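Local structure of tail spike protein gp49 (Pseudomonas phage LKA1, 4RU4) at residues V548-T551 and D552-Y555. The protein forms the trimeric tailspike of the phage and acts as a lyase on the O-specific polysaccharide of Pseudomonas, probably degrading components of the host cell envelope during entry. Sequence-based numbering, arbitrary orientation.
Sequences VTKT and DRSY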
loop_
_atom_site.group_PDB
_atom_site.type_symbol
_atom_site.label_atom_id
_atom_site.label_comp_id
_atom_site.label_asym_id
_atom_site.label_seq_id
_atom_site.Cartn_x
_atom_site.Cartn_y
_atom_site.Cartn_z
ATOM N N VAL B 548 40.781 13.195 6.240
ATOM C CA VAL B 548 41.860 12.292 5.894
ATOM C C VAL B 548 42.572 11.852 7.179
ATOM O O VAL B 548 42.910 12.683 8.022
ATOM C CB VAL B 548 42.896 12.957 4.940
ATOM C CG1 VAL B 548 43.882 11.900 4.406
ATOM C CG2 VAL B 548 42.214 13.689 3.773
ATOM N N THR B 549 42.808 10.554 7.308
ATOM C CA THR B 549 43.547 10.009 8.436
ATOM C C THR B 549 44.570 8.994 7.942
ATOM O O THR B 549 44.289 8.226 7.020
ATOM C CB THR B 549 42.573 9.342 9.453
ATOM O OG1 THR B 549 41.720 10.347 10.024
ATOM C CG2 THR B 549 43.325 8.609 10.567
ATOM N N LYS B 550 45.765 8.998 8.536
ATOM C CA LYS B 550 46.786 7.995 8.217
ATOM C C LYS B 550 46.580 6.747 9.070
ATOM O O LYS B 550 46.396 6.845 10.299
ATOM C CB LYS B 550 48.195 8.552 8.487
ATOM C CG LYS B 550 49.273 7.463 8.694
ATOM C CD LYS B 550 50.660 8.086 8.788
ATOM C CE LYS B 550 51.638 7.217 9.535
ATOM N NZ LYS B 550 53.033 7.548 9.155
ATOM N N THR B 551 46.590 5.582 8.419
ATOM C CA THR B 551 46.569 4.306 9.122
ATOM C C THR B 551 47.663 3.301 8.682
ATOM O O THR B 551 48.350 3.472 7.652
ATOM C CB THR B 551 45.198 3.593 9.014
ATOM O OG1 THR B 551 45.027 3.083 7.689
ATOM C CG2 THR B 551 44.039 4.540 9.391
ATOM N N ASP B 552 47.841 2.275 9.507
ATOM C CA ASP B 552 48.668 1.115 9.175
ATOM C C ASP B 552 50.163 1.384 9.014
ATOM O O ASP B 552 50.897 0.646 8.337
ATOM C CB ASP B 552 48.052 0.348 8.002
ATOM C CG ASP B 552 46.695 -0.225 8.368
ATOM O OD1 ASP B 552 46.679 -1.243 9.089
ATOM O OD2 ASP B 552 45.655 0.375 8.005
ATOM N N ARG B 553 50.608 2.430 9.696
ATOM C CA ARG B 553 52.021 2.729 9.839
ATOM C C ARG B 553 52.081 3.732 10.995
ATOM O O ARG B 553 51.140 4.514 11.196
ATOM C CB ARG B 553 52.575 3.371 8.555
ATOM C CG ARG B 553 54.089 3.689 8.624
ATOM C CD ARG B 553 54.910 2.406 8.675
ATOM N NE ARG B 553 54.695 1.619 7.463
ATOM C CZ ARG B 553 55.279 0.456 7.189
ATOM N NH1 ARG B 553 56.150 -0.081 8.038
ATOM N NH2 ARG B 553 54.996 -0.163 6.055
ATOM N N SER B 554 53.147 3.700 11.781
ATOM C CA SER B 554 53.295 4.718 12.809
ATOM C C SER B 554 54.380 5.708 12.386
ATOM O O SER B 554 54.113 6.558 11.560
ATOM C CB SER B 554 53.578 4.082 14.175
ATOM O OG SER B 554 52.469 3.288 14.587
ATOM N N TYR B 555 55.589 5.617 12.942
ATOM C CA TYR B 555 56.675 6.460 12.430
ATOM C C TYR B 555 57.121 5.957 11.058
ATOM O O TYR B 555 57.311 4.760 10.866
ATOM C CB TYR B 555 57.845 6.565 13.439
ATOM C CG TYR B 555 57.438 7.366 14.663
ATOM C CD1 TYR B 555 57.332 8.757 14.605
ATOM C CD2 TYR B 555 57.115 6.735 15.861
ATOM C CE1 TYR B 555 56.941 9.490 15.707
ATOM C CE2 TYR B 555 56.713 7.456 16.963
ATOM C CZ TYR B 555 56.618 8.822 16.884
ATOM O OH TYR B 555 56.199 9.520 17.990
#
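Lys550, near the end of strand 545-551, reaches forward along the chain to Ser554 in the following loop, where NZ donates a hydrogen bond to Ser554 O at 2.8 Å; the C=O...N angle of 156° indicates a fairly straight approach. The reach comes from an extended chain, with CG anti to the backbone N (chi1 158°). In a second bond, Thr551 OG1 donates to Asp552 OD2 at 2.8 Å, meeting the anti side of the carboxylate from outside its plane. These neighbouring side chains lie alongside each other.

Nonpolar contact brings Lys550 CE to 3.2 Å from Arg553 O, an oxygen buried here without a hydrogen-bond partner.

Outside the two segments, Lys550 NZ also bonds Val560 O and Asn591 OD1, tying the loop to strand 590-600, while Arg553 NE bonds Thr590 O. Thr551 OG1 has a further partner in Asn594 ND2, and Arg518 forms a salt bridge with Asp552 OD2. Asp552 OD2 bonds Thr568 OG1, and Ser554 OG bonds Asn566 ND2, both of the second subunit.

Asp552 has positive phi (66°), in the left-handed region, where strand 545-551 gives way to a loop at a subunit interface, within the C-terminal Ig-like domain of the trimeric tailspike.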